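Local atomic coordinates of uncharacterized protein (Sus scrofa, PDB entry 5BNF), a protein that is porcine CD38, a disulfide-rich member of the ADP-ribosyl cyclase family that combines a helical part with a parallel beta sheet. Residues A[10-14]-A[41-45]; A[109-113]-A[123-127]; A[158-162]-A[192-196]; A[165-169]-A[209-213]; A[185-189]-A[221-225]. All blocks are in the same frame, centred on the assembly; numbering follows the deposited sequence.

Contact 1: A[10-14]-A[41-45]; sequences FQEII and FTDAF
Thr42 OG1 is hydrogen-bonded to the carbonyl oxygen of Lys38, one turn earlier in its own helix, and meets carbon on the other segment: Gln11 CG lies 4.2 Å from Thr42 OG1. No hydrogen bond joins the two segments. Rings do most of the work. Phe10 turns its edge to the face of Phe41 in a T-shaped pair, with planes at 87°. Phe10 CZ stands over the centre of the Phe41 ring, 4.1 Å from Phe41 CE1. With CG anti to its backbone N (chi1 177°), Phe10 reaches across to the second helix. On another side its CE2 lies at the edge of the Phe45 ring, 3.8 Å from Phe45 CZ. The two rings meet obliquely, their side chains passing in opposite senses. Ile14 adds an aliphatic tip, its CD1 3.9 Å from Phe41 CD2. The two short helical segments run closer to antiparallel than parallel, at 145°, with axes 11.8 Å apart. They belong to helices 10-25 and 34-45. Trp111 also meets all three phenylalanine rings, and Leu109 touches Phe10 and Ile14. The segments are therefore joined by apolar packing in an aromatic cluster, with one edge-to-face pair, not by polar bonds.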
# COMPACT_ATOMS: atom_id res chain seq x y z
N PHE A 10 9.42 16.25 8.03
CA PHE A 10 9.34 15.03 7.25
C PHE A 10 10.59 14.17 7.39
O PHE A 10 10.50 12.98 7.67
CB PHE A 10 9.11 15.37 5.78
CG PHE A 10 9.09 14.16 4.89
CD1 PHE A 10 8.02 13.28 4.92
CD2 PHE A 10 10.18 13.86 4.08
CE1 PHE A 10 8.04 12.11 4.16
CE2 PHE A 10 10.21 12.70 3.33
CZ PHE A 10 9.13 11.82 3.37
N GLN A 11 11.75 14.79 7.20
CA GLN A 11 13.02 14.08 7.28
C GLN A 11 13.25 13.38 8.61
O GLN A 11 13.57 12.19 8.66
CB GLN A 11 14.18 15.04 7.01
CG GLN A 11 14.21 15.55 5.59
CD GLN A 11 13.43 16.84 5.42
OE1 GLN A 11 12.51 17.15 6.18
NE2 GLN A 11 13.79 17.60 4.39
N GLU A 12 13.08 14.12 9.70
CA GLU A 12 13.28 13.58 11.04
C GLU A 12 12.33 12.42 11.30
O GLU A 12 12.72 11.39 11.86
CB GLU A 12 13.02 14.68 12.06
CG GLU A 12 13.36 16.06 11.54
CD GLU A 12 12.81 17.15 12.43
OE1 GLU A 12 12.87 18.33 12.02
OE2 GLU A 12 12.33 16.82 13.53
N ILE A 13 11.08 12.60 10.89
CA ILE A 13 10.06 11.58 11.09
C ILE A 13 10.39 10.23 10.46
O ILE A 13 10.34 9.21 11.14
CB ILE A 13 8.69 12.06 10.57
CG1 ILE A 13 8.22 13.25 11.41
CG2 ILE A 13 7.68 10.93 10.60
CD1 ILE A 13 6.82 13.75 11.08
N ILE A 14 10.73 10.22 9.18
CA ILE A 14 11.04 8.96 8.53
C ILE A 14 12.32 8.34 9.06
O ILE A 14 12.49 7.13 9.02
CB ILE A 14 11.14 9.09 6.99
CG1 ILE A 14 12.28 10.03 6.61
CG2 ILE A 14 9.82 9.58 6.42
CD1 ILE A 14 12.52 10.11 5.10
N PHE A 41 14.87 8.29 -0.05
CA PHE A 41 13.50 8.77 -0.06
C PHE A 41 13.54 10.22 -0.53
O PHE A 41 12.96 10.57 -1.56
CB PHE A 41 12.93 8.71 1.36
CG PHE A 41 11.44 8.49 1.42
CD1 PHE A 41 10.60 9.02 0.43
CD2 PHE A 41 10.87 7.79 2.47
CE1 PHE A 41 9.22 8.84 0.50
CE2 PHE A 41 9.49 7.60 2.55
CZ PHE A 41 8.66 8.13 1.56
N THR A 42 14.24 11.05 0.24
CA THR A 42 14.38 12.47 -0.04
C THR A 42 14.96 12.77 -1.43
O THR A 42 14.45 13.63 -2.15
CB THR A 42 15.28 13.13 1.02
OG1 THR A 42 14.72 12.91 2.32
CG2 THR A 42 15.37 14.61 0.77
N ASP A 43 16.02 12.07 -1.80
CA ASP A 43 16.65 12.28 -3.10
C ASP A 43 15.70 12.02 -4.25
O ASP A 43 15.86 12.58 -5.34
CB ASP A 43 17.87 11.36 -3.25
CG ASP A 43 19.04 11.83 -2.43
OD1 ASP A 43 18.85 12.76 -1.61
OD2 ASP A 43 20.15 11.29 -2.60
N ALA A 44 14.72 11.18 -4.01
CA ALA A 44 13.74 10.81 -5.02
C ALA A 44 12.80 11.93 -5.46
O ALA A 44 12.31 11.90 -6.59
CB ALA A 44 12.93 9.62 -4.53
N PHE A 45 12.55 12.91 -4.59
CA PHE A 45 11.60 13.96 -4.93
C PHE A 45 12.05 15.41 -4.71
O PHE A 45 11.57 16.32 -5.38
CB PHE A 45 10.30 13.73 -4.15
CG PHE A 45 10.42 14.02 -2.68
CD1 PHE A 45 10.27 15.32 -2.20
CD2 PHE A 45 10.65 12.99 -1.76
CE1 PHE A 45 10.36 15.60 -0.84
CE2 PHE A 45 10.75 13.26 -0.39
CZ PHE A 45 10.60 14.57 0.07

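Contact 2: A[109-113]-A[123-127]; sequences LSWCG and ESCPD
Cys112 and Cys125 lie on two extended loop segments with no regular secondary structure, and their CA atoms are 5.9 Å apart. No hydrogen bond crosses between the segments. The link is covalent. Cys112 SG is bonded to Cys125 SG at 2.0 Å. The torsion about that bond is -85°, a left-handed disulfide near the relaxed right-angle value. The two half-cystines enter it differently. In Cys112 the sulfur sits between the backbone N and the carbonyl carbon (chi1 68°). In Cys125 it stands beside the backbone N and opposite the carbonyl carbon (chi1 -69°). Both cysteines point their side chains at the opposite segment. Each sulfur also touches its partner's backbone neighbour. Cys125 SG rests 3.7 Å from Trp111 C, and Cys112 SG lies 3.5 Å from Ser124 O. Pro126 gives a looser contact, its CD 4.4 Å from Cys112 SG. The disulfide closes a loop of twelve intervening residues within the long connection between helix 101-106 and helix 135-149. Inside this loop the backbone of Cys112 is hydrogen-bonded to that of Asn121. Trp111 CB points away from segment 123-127; its NE1 is hydrogen-bonded to Tyr58 OH, and the indole meets Phe139 edge-to-face. Ser124 CB also points away from the other segment, and Ser124 OG is hydrogen-bonded to the backbone N of Trp1. A weak hydrogen bond runs from Ser124 OG to Glu123 OE1, at 3.4 Å.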
# COMPACT_ATOMS: atom_id res chain seq x y z
N LEU A 109 2.02 10.15 5.93
CA LEU A 109 2.79 11.35 5.62
C LEU A 109 2.48 11.97 4.26
O LEU A 109 1.87 11.33 3.39
CB LEU A 109 4.28 11.01 5.71
CG LEU A 109 4.95 10.94 7.09
CD1 LEU A 109 4.08 10.22 8.10
CD2 LEU A 109 6.28 10.23 6.92
N SER A 110 2.89 13.22 4.08
CA SER A 110 2.71 13.95 2.83
C SER A 110 4.04 14.57 2.41
O SER A 110 4.74 15.15 3.23
CB SER A 110 1.68 15.07 3.01
OG SER A 110 0.36 14.56 2.92
N TRP A 111 4.38 14.44 1.13
CA TRP A 111 5.64 15.00 0.67
C TRP A 111 5.66 15.38 -0.82
O TRP A 111 4.95 14.80 -1.64
CB TRP A 111 6.77 14.01 0.97
CG TRP A 111 6.72 12.72 0.19
CD1 TRP A 111 7.29 12.47 -1.03
CD2 TRP A 111 6.05 11.51 0.57
NE1 TRP A 111 7.02 11.19 -1.43
CE2 TRP A 111 6.26 10.58 -0.47
CE3 TRP A 111 5.29 11.12 1.67
CZ2 TRP A 111 5.74 9.28 -0.43
CZ3 TRP A 111 4.78 9.83 1.72
CH2 TRP A 111 5.01 8.92 0.67
N CYS A 112 6.47 16.37 -1.13
CA CYS A 112 6.66 16.84 -2.50
C CYS A 112 7.71 17.93 -2.49
O CYS A 112 7.83 18.70 -1.53
CB CYS A 112 5.36 17.37 -3.10
SG CYS A 112 4.69 18.90 -2.41
N GLY A 113 8.50 17.96 -3.56
CA GLY A 113 9.55 18.94 -3.66
C GLY A 113 9.13 20.14 -4.48
O GLY A 113 7.94 20.40 -4.65
N GLU A 123 3.65 24.17 2.02
CA GLU A 123 2.46 24.87 1.55
C GLU A 123 1.38 23.93 1.01
O GLU A 123 0.27 23.88 1.55
CB GLU A 123 2.86 25.86 0.46
CG GLU A 123 1.73 26.63 -0.17
CD GLU A 123 2.13 27.19 -1.53
OE1 GLU A 123 2.23 26.40 -2.49
OE2 GLU A 123 2.36 28.42 -1.62
N SER A 124 1.70 23.18 -0.04
CA SER A 124 0.74 22.26 -0.64
C SER A 124 1.43 21.32 -1.61
O SER A 124 2.52 21.60 -2.09
CB SER A 124 -0.35 23.04 -1.38
OG SER A 124 0.17 23.70 -2.53
N CYS A 125 0.77 20.20 -1.89
CA CYS A 125 1.30 19.21 -2.81
C CYS A 125 0.16 18.77 -3.71
O CYS A 125 -0.98 18.71 -3.28
CB CYS A 125 1.82 18.00 -2.06
SG CYS A 125 3.31 18.25 -1.05
N PRO A 126 0.46 18.47 -4.98
CA PRO A 126 -0.63 18.04 -5.87
C PRO A 126 -1.11 16.66 -5.44
O PRO A 126 -0.29 15.80 -5.15
CB PRO A 126 0.04 18.03 -7.25
CG PRO A 126 1.47 17.66 -6.94
CD PRO A 126 1.76 18.47 -5.68
N ASP A 127 -2.42 16.46 -5.38
CA ASP A 127 -2.95 15.15 -5.01
C ASP A 127 -3.27 14.41 -6.30
O ASP A 127 -3.07 14.96 -7.37
CB ASP A 127 -4.20 15.27 -4.11
CG ASP A 127 -5.37 15.94 -4.80
OD1 ASP A 127 -5.35 16.10 -6.04
OD2 ASP A 127 -6.34 16.30 -4.10

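Contact 3: A[158-162]-A[192-196]; sequences FLNGS and WVIHD
The Phe158 ring has Trp192 CD1 over one face and Ile194 CD1 at its edge. Phe158 and the five-membered ring of Trp192 form an offset stack, with planes at 28° and centroids 4.8 Å apart. Both side chains have a first torsion near -60°, which lays the rings alongside each other. They sit on neighbouring parallel strands, 153-160 and 186-194, which helix 172-180 connects as a beta-alpha-beta unit. Ile194 shares their face of the sheet, its CD1 4.0 Å from Phe158 CD2. Leu159 N donates to Trp192 O at 2.8 Å in a nearly straight bond, and Ile194 N donates to Leu159 O at 3.0 Å. Gly161 N closes the last pair, Asn160 with Ile194, by bonding to Ile194 O at 2.8 Å, but this bond is bent to 138°. Here the 158-162 segment turns. Asn160 OD1 accepts from Ser162 N in an Asx turn, the donor standing above the amide plane. Two side chains crowd the glycine: Gly161 CA is 3.3 Å from Val193 CG1. The His195 ring is held beyond the contact by Glu228, whose OE1 bonds to NE2. Its other nitrogen, His195 ND1, is buried without a polar partner, 3.4 Å from Gly161 CA.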
# COMPACT_ATOMS: atom_id res chain seq x y z
N PHE A 158 -9.54 -7.92 3.24
CA PHE A 158 -10.73 -7.61 4.03
C PHE A 158 -11.55 -6.53 3.33
O PHE A 158 -11.03 -5.49 2.93
CB PHE A 158 -10.34 -7.15 5.45
CG PHE A 158 -9.73 -8.24 6.29
CD1 PHE A 158 -8.46 -8.72 6.01
CD2 PHE A 158 -10.43 -8.79 7.35
CE1 PHE A 158 -7.91 -9.75 6.77
CE2 PHE A 158 -9.88 -9.82 8.12
CZ PHE A 158 -8.62 -10.29 7.83
N LEU A 159 -12.84 -6.79 3.19
CA LEU A 159 -13.74 -5.87 2.53
C LEU A 159 -14.87 -5.49 3.46
O LEU A 159 -15.15 -6.19 4.43
CB LEU A 159 -14.29 -6.52 1.26
CG LEU A 159 -13.20 -7.10 0.35
CD1 LEU A 159 -13.82 -7.84 -0.82
CD2 LEU A 159 -12.31 -5.96 -0.14
N ASN A 160 -15.52 -4.37 3.14
CA ASN A 160 -16.61 -3.83 3.95
C ASN A 160 -17.99 -4.20 3.44
O ASN A 160 -18.45 -3.68 2.42
CB ASN A 160 -16.47 -2.32 4.02
CG ASN A 160 -17.52 -1.68 4.89
OD1 ASN A 160 -18.23 -2.42 5.61
ND2 ASN A 160 -17.64 -0.44 4.87
N GLY A 161 -18.67 -5.08 4.17
CA GLY A 161 -20.00 -5.50 3.77
C GLY A 161 -21.06 -4.44 3.98
O GLY A 161 -22.21 -4.63 3.56
N SER A 162 -20.71 -3.32 4.60
CA SER A 162 -21.70 -2.27 4.84
C SER A 162 -21.83 -1.30 3.67
O SER A 162 -22.68 -0.40 3.70
CB SER A 162 -21.38 -1.50 6.13
OG SER A 162 -20.11 -0.90 6.09
N TRP A 192 -12.69 -11.70 3.07
CA TRP A 192 -13.55 -11.64 4.25
C TRP A 192 -14.40 -10.38 4.13
O TRP A 192 -13.87 -9.27 4.04
CB TRP A 192 -12.74 -11.56 5.55
CG TRP A 192 -11.76 -12.69 5.79
CD1 TRP A 192 -10.43 -12.69 5.50
CD2 TRP A 192 -12.06 -13.98 6.34
NE1 TRP A 192 -9.87 -13.91 5.83
CE2 TRP A 192 -10.85 -14.71 6.35
CE3 TRP A 192 -13.22 -14.58 6.82
CZ2 TRP A 192 -10.78 -16.03 6.83
CZ3 TRP A 192 -13.15 -15.89 7.30
CH2 TRP A 192 -11.94 -16.59 7.29
N VAL A 193 -15.72 -10.55 4.12
CA VAL A 193 -16.62 -9.41 4.06
C VAL A 193 -17.13 -9.20 5.48
O VAL A 193 -17.78 -10.07 6.06
CB VAL A 193 -17.80 -9.67 3.10
CG1 VAL A 193 -18.74 -8.48 3.10
CG2 VAL A 193 -17.29 -9.90 1.69
N ILE A 194 -16.80 -8.04 6.04
CA ILE A 194 -17.18 -7.72 7.41
C ILE A 194 -18.55 -7.08 7.49
O ILE A 194 -18.85 -6.14 6.75
CB ILE A 194 -16.17 -6.76 8.05
CG1 ILE A 194 -14.75 -7.15 7.64
CG2 ILE A 194 -16.30 -6.81 9.56
CD1 ILE A 194 -14.39 -8.58 7.92
N HIS A 195 -19.37 -7.59 8.39
CA HIS A 195 -20.72 -7.07 8.60
C HIS A 195 -20.91 -6.64 10.04
O HIS A 195 -20.40 -7.26 10.97
CB HIS A 195 -21.77 -8.14 8.28
CG HIS A 195 -21.83 -8.53 6.84
ND1 HIS A 195 -21.78 -7.61 5.81
CD2 HIS A 195 -21.97 -9.74 6.25
CE1 HIS A 195 -21.88 -8.23 4.65
NE2 HIS A 195 -22.01 -9.52 4.89
N ASP A 196 -21.65 -5.55 10.22
CA ASP A 196 -21.95 -5.03 11.55
C ASP A 196 -23.24 -5.68 12.02
O ASP A 196 -24.25 -5.65 11.32
CB ASP A 196 -22.14 -3.52 11.48
CG ASP A 196 -20.85 -2.76 11.69
OD1 ASP A 196 -19.80 -3.22 11.22
OD2 ASP A 196 -20.90 -1.69 12.33

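Contact 4: A[165-169]-A[209-213]; sequences NAFDK and SINEL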
# COMPACT_ATOMS: atom_id res chain seq x y z
N ASN A 165 -20.66 -1.87 -2.84
CA ASN A 165 -19.69 -2.64 -3.60
C ASN A 165 -18.36 -2.80 -2.88
O ASN A 165 -17.41 -2.07 -3.14
CB ASN A 165 -19.45 -1.97 -4.95
CG ASN A 165 -20.69 -1.98 -5.82
OD1 ASN A 165 -20.99 -1.00 -6.50
ND2 ASN A 165 -21.40 -3.10 -5.82
N ALA A 166 -18.31 -3.77 -1.98
CA ALA A 166 -17.11 -4.05 -1.19
C ALA A 166 -15.85 -4.16 -2.05
O ALA A 166 -14.79 -3.71 -1.64
CB ALA A 166 -17.31 -5.33 -0.39
N PHE A 167 -15.97 -4.75 -3.23
CA PHE A 167 -14.83 -4.88 -4.11
C PHE A 167 -14.93 -3.84 -5.21
O PHE A 167 -15.80 -3.92 -6.07
CB PHE A 167 -14.77 -6.28 -4.72
CG PHE A 167 -13.71 -6.43 -5.78
CD1 PHE A 167 -12.38 -6.54 -5.44
CD2 PHE A 167 -14.06 -6.39 -7.13
CE1 PHE A 167 -11.39 -6.60 -6.43
CE2 PHE A 167 -13.09 -6.45 -8.12
CZ PHE A 167 -11.75 -6.56 -7.77
N ASP A 168 -14.02 -2.88 -5.18
CA ASP A 168 -14.02 -1.80 -6.15
C ASP A 168 -12.92 -1.97 -7.22
O ASP A 168 -11.75 -2.06 -6.88
CB ASP A 168 -13.80 -0.48 -5.42
CG ASP A 168 -13.97 0.73 -6.31
OD1 ASP A 168 -13.80 0.61 -7.54
OD2 ASP A 168 -14.27 1.82 -5.77
N LYS A 169 -13.32 -2.01 -8.49
CA LYS A 169 -12.36 -2.16 -9.59
C LYS A 169 -11.51 -0.92 -9.81
O LYS A 169 -10.56 -0.96 -10.59
CB LYS A 169 -13.07 -2.49 -10.91
CG LYS A 169 -13.00 -3.96 -11.33
CD LYS A 169 -13.67 -4.14 -12.68
CE LYS A 169 -13.85 -5.61 -13.05
NZ LYS A 169 -12.57 -6.31 -13.34
N SER A 209 -20.30 -7.66 -7.01
CA SER A 209 -19.00 -7.04 -6.76
C SER A 209 -17.93 -8.09 -6.49
O SER A 209 -16.85 -8.07 -7.08
CB SER A 209 -19.08 -6.08 -5.57
OG SER A 209 -17.87 -5.38 -5.39
N ILE A 210 -18.24 -9.02 -5.59
CA ILE A 210 -17.29 -10.06 -5.24
C ILE A 210 -17.14 -11.05 -6.39
O ILE A 210 -16.10 -11.68 -6.53
CB ILE A 210 -17.74 -10.77 -3.95
CG1 ILE A 210 -17.41 -9.86 -2.76
CG2 ILE A 210 -17.04 -12.12 -3.79
CD1 ILE A 210 -18.41 -9.92 -1.64
N ASN A 211 -18.16 -11.17 -7.22
CA ASN A 211 -18.08 -12.06 -8.36
C ASN A 211 -17.08 -11.46 -9.35
O ASN A 211 -16.41 -12.19 -10.08
CB ASN A 211 -19.44 -12.23 -9.02
CG ASN A 211 -19.37 -13.09 -10.26
OD1 ASN A 211 -19.22 -14.31 -10.17
ND2 ASN A 211 -19.47 -12.47 -11.43
N GLU A 212 -16.97 -10.14 -9.37
CA GLU A 212 -16.02 -9.51 -10.28
C GLU A 212 -14.61 -9.88 -9.86
O GLU A 212 -13.75 -10.10 -10.71
CB GLU A 212 -16.17 -7.99 -10.26
CG GLU A 212 -17.46 -7.49 -10.82
CD GLU A 212 -17.52 -5.98 -10.86
OE1 GLU A 212 -17.36 -5.35 -9.79
OE2 GLU A 212 -17.71 -5.42 -11.96
N LEU A 213 -14.40 -9.97 -8.55
CA LEU A 213 -13.09 -10.33 -8.01
C LEU A 213 -12.80 -11.80 -8.33
O LEU A 213 -11.70 -12.15 -8.74
CB LEU A 213 -13.05 -10.12 -6.49
CG LEU A 213 -11.84 -10.69 -5.74
CD1 LEU A 213 -10.54 -10.14 -6.34
CD2 LEU A 213 -11.93 -10.32 -4.25
O HOH W 1 -13.64 -9.07 -13.14
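Leu213 runs nearly perpendicular to the Phe167 side chain, and the face of the phenyl ring receives the leucine. Leu213 CB stands over the middle of the Phe167 ring in a CH-pi contact, 3.6 Å from its centroid and 5° off the ring normal. Farther along, Leu213 CD1 lies over the rim, 3.6 Å from Phe167 CE1. The first torsion swings the ring to the side far from the backbone N (chi1 172°) and directs it at the helix. Glu212 CB approaches the same ring obliquely. One turn earlier in the helix, Ser209 meets the loop with its hydroxyl. Ser209 OG accepts a bent hydrogen bond from Phe167 N at 2.9 Å, and it lies 2.6 Å from Phe167 O, so the hydroxyl sits against both polar backbone atoms of one residue. The two segments come from successive beta-alpha-beta units of the parallel sheet. Segment 165-169 leads from strand 153-160 to helix 172-180, and segment 209-213 is part of helix 208-219 in the next crossover. Phe173 and Val178 of helix 172-180 also touch Phe167. Toward the outside the contact becomes polar. Lys169 passes Glu212 at a slant, but Lys169 NZ stays 5.4 Å from Glu212 OE2, and no salt bridge forms. Instead a water accepts from Lys169 NZ at 3.0 Å and donates to the backbone oxygen Glu212 O at 2.6 Å.

Contact 5: A[185-189]-A[221-225]; sequences KVHTL and NIKFT
His187 and Leu189 exchange three backbone hydrogen bonds with strand 223-229. Lys223 N donates to His187 O at 2.8 Å, Leu189 N to Lys223 O at 2.9 Å, and Thr225 N to Leu189 O at 3.2 Å. This is a parallel ladder, and helix 208-219 joins its two strands as a beta-alpha-beta unit. On one face Leu189 and Phe224 extend together from the sheet, each with CG trans to its backbone N (chi1 179° and 175°). Leu189 CD2 sits in the plane of the Phe224 ring, at its edge, 3.6 Å from Phe224 CD1. On the other face Thr188 OG1 rests against the aliphatic stem of Lys223, 3.5 Å from Lys223 CB. Ile222 packs on backbone, its CG2 3.4 Å from His187 O. Further out, His187 ND1 and Thr188 OG1 share a hydrogen bond of 2.8 Å, made in the plane of the imidazole. Asn221, with positive phi, is the C-prime residue of a Schellman motif that ends helix 208-219 and turns the chain into its strand. Residues of that helix, among them Leu217, cover Phe224. Beside Lys223 one water donates to both His187 O and Asn221 O, and accepts from Lys223 NZ at 2.7 Å.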
# COMPACT_ATOMS: atom_id res chain seq x y z
N LYS A 185 3.16 -18.17 -7.44
CA LYS A 185 3.52 -18.04 -6.04
C LYS A 185 2.29 -18.02 -5.12
O LYS A 185 2.35 -18.47 -3.98
CB LYS A 185 4.34 -16.76 -5.86
CG LYS A 185 5.55 -16.71 -6.80
CD LYS A 185 5.91 -15.30 -7.25
CE LYS A 185 6.72 -14.54 -6.21
NZ LYS A 185 6.03 -14.41 -4.89
N VAL A 186 1.18 -17.48 -5.63
CA VAL A 186 -0.05 -17.41 -4.86
C VAL A 186 -1.07 -18.39 -5.44
O VAL A 186 -1.43 -18.30 -6.62
CB VAL A 186 -0.65 -15.99 -4.88
CG1 VAL A 186 -2.06 -16.00 -4.33
CG2 VAL A 186 0.21 -15.05 -4.06
N HIS A 187 -1.53 -19.33 -4.62
CA HIS A 187 -2.49 -20.33 -5.07
C HIS A 187 -3.91 -20.02 -4.64
O HIS A 187 -4.87 -20.39 -5.32
CB HIS A 187 -2.09 -21.71 -4.55
CG HIS A 187 -1.96 -21.77 -3.06
ND1 HIS A 187 -3.01 -21.51 -2.21
CD2 HIS A 187 -0.89 -22.02 -2.26
CE1 HIS A 187 -2.60 -21.60 -0.96
NE2 HIS A 187 -1.32 -21.90 -0.96
N THR A 188 -4.06 -19.34 -3.51
CA THR A 188 -5.40 -19.03 -3.01
C THR A 188 -5.51 -17.62 -2.50
O THR A 188 -4.56 -17.08 -1.92
CB THR A 188 -5.80 -19.98 -1.84
OG1 THR A 188 -5.83 -21.33 -2.30
CG2 THR A 188 -7.16 -19.61 -1.28
N LEU A 189 -6.67 -17.02 -2.71
CA LEU A 189 -6.95 -15.69 -2.20
C LEU A 189 -8.25 -15.83 -1.44
O LEU A 189 -9.24 -16.30 -1.98
CB LEU A 189 -7.11 -14.67 -3.32
CG LEU A 189 -7.42 -13.26 -2.81
CD1 LEU A 189 -6.96 -12.24 -3.83
CD2 LEU A 189 -8.90 -13.10 -2.52
N ASN A 221 -6.56 -19.23 -12.78
CA ASN A 221 -6.64 -20.51 -12.08
C ASN A 221 -6.32 -20.41 -10.59
O ASN A 221 -6.13 -21.43 -9.93
CB ASN A 221 -5.72 -21.55 -12.74
CG ASN A 221 -6.31 -22.13 -14.01
OD1 ASN A 221 -7.44 -22.61 -14.02
ND2 ASN A 221 -5.54 -22.09 -15.09
N ILE A 222 -6.26 -19.19 -10.07
CA ILE A 222 -6.01 -19.00 -8.65
C ILE A 222 -7.29 -19.27 -7.86
O ILE A 222 -8.34 -18.70 -8.17
CB ILE A 222 -5.56 -17.58 -8.32
CG1 ILE A 222 -4.17 -17.32 -8.91
CG2 ILE A 222 -5.57 -17.37 -6.80
CD1 ILE A 222 -3.65 -15.94 -8.62
N LYS A 223 -7.19 -20.11 -6.85
CA LYS A 223 -8.34 -20.45 -6.03
C LYS A 223 -8.83 -19.22 -5.26
O LYS A 223 -8.05 -18.35 -4.87
CB LYS A 223 -7.98 -21.60 -5.07
CG LYS A 223 -7.49 -22.87 -5.79
CD LYS A 223 -7.09 -23.97 -4.80
CE LYS A 223 -6.58 -25.23 -5.49
NZ LYS A 223 -5.41 -24.99 -6.38
N PHE A 224 -10.15 -19.16 -5.07
CA PHE A 224 -10.79 -18.06 -4.38
C PHE A 224 -11.89 -18.55 -3.44
O PHE A 224 -12.58 -19.52 -3.74
CB PHE A 224 -11.42 -17.11 -5.40
CG PHE A 224 -12.22 -15.98 -4.79
CD1 PHE A 224 -11.58 -14.91 -4.18
CD2 PHE A 224 -13.60 -16.00 -4.82
CE1 PHE A 224 -12.31 -13.87 -3.61
CE2 PHE A 224 -14.34 -14.96 -4.26
CZ PHE A 224 -13.69 -13.90 -3.66
N THR A 225 -12.03 -17.88 -2.30
CA THR A 225 -13.05 -18.21 -1.32
C THR A 225 -13.48 -16.90 -0.68
O THR A 225 -12.69 -15.98 -0.57
CB THR A 225 -12.54 -19.17 -0.22
OG1 THR A 225 -11.46 -18.55 0.49
CG2 THR A 225 -12.06 -20.48 -0.84
O HOH W 2 -4.42 -22.74 -7.48

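Contacts 1 and 2 lie in the helical part of the chain, and contacts 3, 4 and 5 round the parallel sheet. Contacts 1 and 2 are buried and touch through Trp111 and Leu109. Contact 1 relies on aromatic packing, contact 2 on a covalent bond, and neither has a hydrogen bond across it. The other three are partly buried and add polar links. Contacts 3 and 5 use strand 186-194, one with each neighbouring strand, and both are backbone ladders. Contact 4 joins a loop to a helix through a ring face. Its Ile210 packs on Val193 of contact 3, and Ile210 and Leu213 pack on Phe224 of contact 5. Contacts 4 and 5 each contain a bridging water.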